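Local coordinates for protein 2-hydroxyhepta-2,4-diene-1,7-dioate isomerase (Corynebacterium glutamicum, PDB 4DBF) that probably acts as a metal-dependent lyase or isomerase of the fumarylacetoacetate hydrolase family, most likely as an oxaloacetate decarboxylase, at residues 51-54 with 60-63; 32-37 with 53-58; 145-150 with 156-161. One frame throughout, in Å; residues are numbered along the deposited sequence.

Contact 1: 51-54 with 60-63; sequences EIEG and PKFT
Ile52 and Phe62 face each other as an antiparallel, non-hydrogen-bonded pair, with their CA atoms 4.4 Å apart. A backbone hydrogen bond lies at each end of this pair. Glu53 N gives a short, nearly straight bond of 2.6 Å to Lys61 O. Thr63 N gives a longer one, 3.3 Å, to Glu51 O and meets that oxygen from above the carbonyl plane. Ile52 CA and Phe62 CA also make bent CA-H...O contacts, with Lys61 O and Glu51 O respectively.

The segments 51-54 and 60-63 are the two sides of a short antiparallel hairpin, closed by a loop, in the N-terminal region of this FAH-family protein. Strand 48-52 enters the loop and strand 62-63 leaves it.

Thr63 OG1 donates a 2.7 Å hydrogen bond to Glu51 OE1, on the anti side of that oxygen and tilted somewhat out of the carboxylate plane. The Glu51 chain is extended, with CG anti to the backbone N (chi1 174°), which carries the carboxylate out to Thr63. The same OE1 forms a salt bridge with Arg65, so two donors grip it. Glu53 and Lys61 form a salt bridge, OE2 to NZ 2.7 Å, and the ammonium sits above the carboxylate plane. The Lys61 chain bends near its end, and NZ also donates to Phe62 O. On the apolar side, Ile52 CG2 lies 3.8 Å from Phe62 CD1, at a slant to the ring. Glu51 O approaches the edge of that ring, and Arg50 makes a cation-pi contact with it.

Contact 2: 32-37 with 53-58; sequences MCFCSI and EGTPFT
Phe34 carries this contact, packing its ring against Gly54, Thr55 and Pro56. Phe34 CA is 6.2 Å from Thr55 CA, and the phenylalanine directs its CB at the loop. Phe34 CB itself is 3.5 Å from Gly54 O. CG stands anti to the carbonyl carbon, beside the backbone N (chi1 -76°). This turn lays the ring against the loop, with Gly54 O, Thr55 CG2 and Pro56 CD all on the same side of its plane. Along the CD2-CE2 edge, CD2 is 3.4 Å from Gly54 O, and CE2 is 3.6 Å from Thr55 CG2. Gly54 O and Thr55 CG2 both come in obliquely to the ring. The Thr55 side chain runs alongside Phe34 and points the same way, and its methyl CG2 meets the ring at CE2. Along the CD1-CE1 edge, CD1 lies 3.7 Å from Pro56 CG, and CE1 touches both CG and CD of the proline. At the tip, CZ is still near Pro56 CD.

Pro56 CD sits over the centre of one face, 3.8 Å from the Phe34 ring centroid and 13° off the normal. This is a CH-pi contact. The proline crosses the phenylalanine side chain at about a right angle.

No direct hydrogen bond joins the two segments. A water bridges them instead. It accepts from Phe34 N at 3.0 Å and can donate to Gly54 O, 2.9 Å away, though other acceptors compete for its protons.

Gly54 has a positive phi (69°) in the loop that follows strand 48-52. Strand 31-38 lies between strands 22-28 and 48-52 as their antiparallel neighbour. Phe34 touches Arg25 and Ile52 on these flanking strands. Loop 53-58 lies against strands 22-28 and 31-38 through Phe23, which Pro56 touches, and Phe34.

Contact 3: 145-150 with 156-161; sequences KPCKNV and KSVVLG
Val158 is the hub of the apolar contacts, meeting Cys147 and Val150 through CG1. Cys147 CB is 3.7 Å from Val158 CG1, and Cys147 SG is 3.8 Å from the same methyl. The cysteine directs its CB at segment 156-161. Its SG stands between the backbone N and the carbonyl carbon (chi1 56°), where it also reaches Val158 CB. Val150 comes from farther along the loop and meets Val158 tip to tip, with Val150 CG2 4.0 Å from Val158 CG1. Both valines also touch Ile239 of helix 235-243, which adds a helical wall to this small cluster.

The contact lies in the connection between two antiparallel strands, 133-143 and 159-170, of the FAA hydrolase region. Segment 145-150 belongs to that connection, and segment 156-161 leads into the second strand. There Leu160 and Gly161 both face Val142, forming a classic beta bulge.

No hydrogen bond joins the segments. The Lys145 methylenes lie in van der Waals contact along Ser157 O, with Lys145 CD at 3.9 Å from that oxygen. Ser157 OG bonds to Asp154 O, within the same connection. Lys148, with its CB directed away from segment 156-161, forms a salt bridge with Asp187 of the second subunit.

Contacts 1 and 2 share Glu53 and Gly54 and lie on neighbouring strands, 48-52 and 31-38, of the N-terminal region. A probable backbone hydrogen bond from Ile52 N to Phe34 O, 3.1 Å, joins them. Contact 1 relies on charges and backbone bonds, while contact 2 relies on ring packing and one water. Contact 3 lies in the FAA hydrolase region, about 19 Å from contact 2 between centres, and is chiefly apolar, with two valines and a cysteine. It still meets contact 2, where Phe57 CE1 packs on Leu160 CD2 at 3.9 Å. Contact 1 stays about 8 Å from contact 3 at the nearest atoms. All three are partly buried, each mixing buried and exposed residues.

Contact 1: 51-54 with 60-63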
# COMPACT_ATOMS: atom_id res chain seq x y z
N GLU A 51 29.36 -4.67 -2.32
CA GLU A 51 28.53 -3.64 -2.83
C GLU A 51 28.27 -3.80 -4.31
O GLU A 51 29.15 -4.08 -5.06
CB GLU A 51 29.12 -2.28 -2.55
CG GLU A 51 28.36 -1.17 -3.19
CD GLU A 51 28.98 0.17 -2.99
OE1 GLU A 51 30.17 0.31 -3.22
OE2 GLU A 51 28.28 1.07 -2.61
N ILE A 52 27.04 -3.62 -4.71
CA ILE A 52 26.72 -3.60 -6.10
C ILE A 52 26.35 -2.22 -6.58
O ILE A 52 25.89 -1.41 -5.85
CB ILE A 52 25.63 -4.59 -6.51
CG1 ILE A 52 24.36 -4.33 -5.77
CG2 ILE A 52 26.02 -6.03 -6.28
CD1 ILE A 52 23.25 -5.14 -6.35
N GLU A 53 26.57 -2.02 -7.86
CA GLU A 53 26.21 -0.81 -8.51
C GLU A 53 24.69 -0.77 -8.62
O GLU A 53 24.11 -1.61 -9.21
CB GLU A 53 26.84 -0.82 -9.90
CG GLU A 53 27.43 0.48 -10.35
CD GLU A 53 28.32 0.31 -11.57
OE1 GLU A 53 27.83 -0.13 -12.63
OE2 GLU A 53 29.51 0.62 -11.47
N GLY A 54 24.05 0.21 -8.03
CA GLY A 54 22.62 0.34 -8.20
C GLY A 54 21.77 -0.72 -7.53
O GLY A 54 22.09 -1.12 -6.47
N PRO A 60 23.83 -7.49 -12.12
CA PRO A 60 24.49 -6.70 -11.12
C PRO A 60 25.97 -6.56 -11.38
O PRO A 60 26.62 -7.52 -11.74
CB PRO A 60 24.29 -7.53 -9.88
CG PRO A 60 24.40 -8.91 -10.36
CD PRO A 60 23.73 -8.89 -11.70
N LYS A 61 26.49 -5.37 -11.15
CA LYS A 61 27.91 -5.12 -11.20
C LYS A 61 28.49 -4.63 -9.87
O LYS A 61 28.00 -3.73 -9.25
CB LYS A 61 28.29 -4.17 -12.34
CG LYS A 61 29.80 -4.02 -12.44
CD LYS A 61 30.28 -2.89 -13.34
CE LYS A 61 31.57 -2.29 -12.80
NZ LYS A 61 31.35 -1.32 -11.69
N PHE A 62 29.57 -5.25 -9.49
CA PHE A 62 30.26 -4.93 -8.28
C PHE A 62 31.09 -3.65 -8.40
O PHE A 62 31.70 -3.40 -9.39
CB PHE A 62 31.18 -6.08 -7.91
CG PHE A 62 30.47 -7.35 -7.62
CD1 PHE A 62 29.56 -7.42 -6.60
CD2 PHE A 62 30.75 -8.48 -8.34
CE1 PHE A 62 28.93 -8.59 -6.31
CE2 PHE A 62 30.12 -9.66 -8.07
CZ PHE A 62 29.19 -9.72 -7.06
N THR A 63 31.10 -2.84 -7.37
CA THR A 63 31.83 -1.62 -7.38
C THR A 63 33.23 -1.83 -6.88
O THR A 63 34.05 -0.98 -7.01
CB THR A 63 31.26 -0.65 -6.37
OG1 THR A 63 31.39 -1.21 -5.08
CG2 THR A 63 29.88 -0.33 -6.68

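Contact 2: 32-37 with 53-58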
# COMPACT_ATOMS: atom_id res chain seq x y z
N MET A 32 24.36 3.49 3.08
CA MET A 32 23.62 2.30 2.68
C MET A 32 23.82 1.93 1.26
O MET A 32 23.92 2.76 0.43
CB MET A 32 22.15 2.54 2.83
CG MET A 32 21.65 2.66 4.21
SD MET A 32 19.91 3.07 4.23
CE MET A 32 19.66 2.86 5.95
N CYS A 33 23.74 0.66 0.99
CA CYS A 33 23.80 0.18 -0.36
C CYS A 33 23.15 -1.18 -0.50
O CYS A 33 22.87 -1.82 0.46
CB CYS A 33 25.25 0.10 -0.84
SG CYS A 33 26.27 -1.02 0.10
N PHE A 34 22.90 -1.55 -1.73
CA PHE A 34 22.65 -2.91 -2.13
C PHE A 34 23.95 -3.69 -2.21
O PHE A 34 24.98 -3.16 -2.51
CB PHE A 34 21.93 -2.97 -3.47
CG PHE A 34 20.48 -2.63 -3.37
CD1 PHE A 34 19.60 -3.53 -2.86
CD2 PHE A 34 20.02 -1.39 -3.74
CE1 PHE A 34 18.27 -3.22 -2.77
CE2 PHE A 34 18.70 -1.08 -3.65
CZ PHE A 34 17.83 -1.99 -3.16
N CYS A 35 23.87 -4.96 -1.93
CA CYS A 35 24.99 -5.83 -1.94
C CYS A 35 24.65 -7.28 -2.21
O CYS A 35 23.54 -7.71 -2.14
CB CYS A 35 25.67 -5.78 -0.61
SG CYS A 35 24.72 -6.56 0.69
N SER A 36 25.68 -8.02 -2.50
CA SER A 36 25.56 -9.41 -2.69
C SER A 36 26.21 -10.01 -1.49
O SER A 36 27.17 -9.48 -1.01
CB SER A 36 26.30 -9.77 -3.96
OG SER A 36 26.64 -11.09 -3.99
N ILE A 37 25.68 -11.11 -1.00
CA ILE A 37 26.15 -11.75 0.19
C ILE A 37 26.80 -13.06 -0.21
O ILE A 37 26.16 -13.88 -0.76
CB ILE A 37 25.01 -12.07 1.14
CG1 ILE A 37 24.19 -10.82 1.42
CG2 ILE A 37 25.52 -12.70 2.40
CD1 ILE A 37 24.85 -9.91 2.35
N GLU A 53 26.57 -2.02 -7.86
CA GLU A 53 26.21 -0.81 -8.51
C GLU A 53 24.69 -0.77 -8.62
O GLU A 53 24.11 -1.61 -9.21
CB GLU A 53 26.84 -0.82 -9.90
CG GLU A 53 27.43 0.48 -10.35
CD GLU A 53 28.32 0.31 -11.57
OE1 GLU A 53 27.83 -0.13 -12.63
OE2 GLU A 53 29.51 0.62 -11.47
N GLY A 54 24.05 0.21 -8.03
CA GLY A 54 22.62 0.34 -8.20
C GLY A 54 21.77 -0.72 -7.53
O GLY A 54 22.09 -1.12 -6.47
N THR A 55 20.69 -1.18 -8.17
CA THR A 55 19.76 -2.17 -7.61
C THR A 55 19.90 -3.53 -8.19
O THR A 55 20.46 -3.70 -9.22
CB THR A 55 18.30 -1.79 -7.82
OG1 THR A 55 18.08 -1.60 -9.20
CG2 THR A 55 17.95 -0.56 -7.11
N PRO A 56 19.35 -4.51 -7.52
CA PRO A 56 19.54 -5.90 -7.93
C PRO A 56 18.71 -6.35 -9.08
O PRO A 56 18.79 -7.51 -9.37
CB PRO A 56 19.12 -6.68 -6.69
CG PRO A 56 18.68 -5.69 -5.69
CD PRO A 56 18.48 -4.40 -6.37
N PHE A 57 17.94 -5.51 -9.73
CA PHE A 57 17.03 -6.04 -10.71
C PHE A 57 17.65 -6.38 -12.05
O PHE A 57 17.15 -7.24 -12.74
CB PHE A 57 15.79 -5.19 -10.84
CG PHE A 57 15.12 -4.95 -9.54
CD1 PHE A 57 14.64 -5.98 -8.81
CD2 PHE A 57 15.05 -3.69 -9.03
CE1 PHE A 57 14.06 -5.76 -7.60
CE2 PHE A 57 14.48 -3.45 -7.83
CZ PHE A 57 14.00 -4.49 -7.10
N THR A 58 18.74 -5.73 -12.37
CA THR A 58 19.50 -5.99 -13.56
C THR A 58 20.63 -6.92 -13.30
O THR A 58 20.85 -7.35 -12.18
CB THR A 58 20.25 -4.73 -14.00
OG1 THR A 58 21.09 -4.31 -12.94
CG2 THR A 58 19.31 -3.63 -14.28
O HOH W 1 23.94 -0.48 -4.34

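Contact 3: 145-150 with 156-161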
# COMPACT_ATOMS: atom_id res chain seq x y z
N LYS A 145 10.31 -7.81 -11.82
CA LYS A 145 9.99 -6.98 -12.93
C LYS A 145 8.52 -6.62 -12.92
O LYS A 145 7.73 -7.28 -12.35
CB LYS A 145 10.42 -7.66 -14.21
CG LYS A 145 9.67 -8.90 -14.55
CD LYS A 145 10.09 -9.37 -15.92
CE LYS A 145 8.94 -9.96 -16.69
NZ LYS A 145 9.38 -10.75 -17.85
N PRO A 146 8.19 -5.52 -13.56
CA PRO A 146 6.80 -5.09 -13.55
C PRO A 146 6.02 -6.11 -14.26
O PRO A 146 6.50 -6.63 -15.22
CB PRO A 146 6.81 -3.79 -14.30
CG PRO A 146 8.14 -3.63 -14.86
CD PRO A 146 8.99 -4.79 -14.53
N CYS A 147 4.85 -6.44 -13.77
CA CYS A 147 4.07 -7.47 -14.39
C CYS A 147 2.63 -7.35 -14.08
O CYS A 147 2.28 -6.81 -13.09
CB CYS A 147 4.56 -8.83 -13.95
SG CYS A 147 4.58 -9.09 -12.17
N LYS A 148 1.81 -7.91 -14.93
CA LYS A 148 0.37 -7.94 -14.76
C LYS A 148 -0.17 -9.13 -15.53
O LYS A 148 0.42 -9.52 -16.48
CB LYS A 148 -0.22 -6.65 -15.25
CG LYS A 148 -1.71 -6.56 -15.24
CD LYS A 148 -2.28 -6.11 -13.91
CE LYS A 148 -3.79 -6.03 -13.94
NZ LYS A 148 -4.20 -4.83 -14.64
N ASN A 149 -1.27 -9.72 -15.10
CA ASN A 149 -1.84 -10.86 -15.85
C ASN A 149 -0.82 -12.00 -16.08
O ASN A 149 -0.72 -12.56 -17.19
CB ASN A 149 -2.45 -10.40 -17.22
CG ASN A 149 -3.60 -9.43 -17.05
OD1 ASN A 149 -4.53 -9.67 -16.27
ND2 ASN A 149 -3.52 -8.25 -17.76
N VAL A 150 -0.02 -12.32 -15.07
CA VAL A 150 0.93 -13.41 -15.20
C VAL A 150 0.14 -14.72 -15.15
O VAL A 150 -0.72 -14.89 -14.30
CB VAL A 150 1.91 -13.39 -14.08
CG1 VAL A 150 2.94 -14.48 -14.27
CG2 VAL A 150 2.55 -12.01 -14.02
N LYS A 156 7.74 -18.05 -12.31
CA LYS A 156 9.17 -17.87 -12.11
C LYS A 156 9.79 -16.71 -12.86
O LYS A 156 10.70 -16.08 -12.36
CB LYS A 156 9.98 -19.16 -12.38
CG LYS A 156 9.71 -20.27 -11.34
CD LYS A 156 10.57 -21.52 -11.53
CE LYS A 156 9.98 -22.66 -10.70
NZ LYS A 156 10.85 -23.88 -10.54
N SER A 157 9.28 -16.38 -14.02
CA SER A 157 9.83 -15.31 -14.82
C SER A 157 9.73 -13.91 -14.18
O SER A 157 10.40 -13.03 -14.59
CB SER A 157 9.16 -15.31 -16.16
OG SER A 157 7.89 -14.74 -16.07
N VAL A 158 8.88 -13.76 -13.18
CA VAL A 158 8.68 -12.47 -12.54
C VAL A 158 9.28 -12.35 -11.14
O VAL A 158 9.23 -11.30 -10.57
CB VAL A 158 7.21 -12.06 -12.45
CG1 VAL A 158 6.55 -11.96 -13.79
CG2 VAL A 158 6.44 -12.94 -11.51
N VAL A 159 9.79 -13.43 -10.59
CA VAL A 159 10.36 -13.34 -9.28
C VAL A 159 11.89 -13.17 -9.23
O VAL A 159 12.62 -13.88 -9.87
CB VAL A 159 9.80 -14.33 -8.22
CG1 VAL A 159 8.53 -15.03 -8.61
CG2 VAL A 159 10.84 -15.18 -7.54
N LEU A 160 12.31 -12.19 -8.46
CA LEU A 160 13.69 -11.99 -8.19
C LEU A 160 14.22 -13.09 -7.29
O LEU A 160 15.22 -13.64 -7.56
CB LEU A 160 13.94 -10.64 -7.54
CG LEU A 160 15.35 -10.33 -7.12
CD1 LEU A 160 16.34 -10.34 -8.24
CD2 LEU A 160 15.52 -9.10 -6.25
N GLY A 161 13.53 -13.35 -6.20
CA GLY A 161 13.98 -14.37 -5.27
C GLY A 161 13.07 -14.47 -4.07
O GLY A 161 11.95 -13.89 -4.06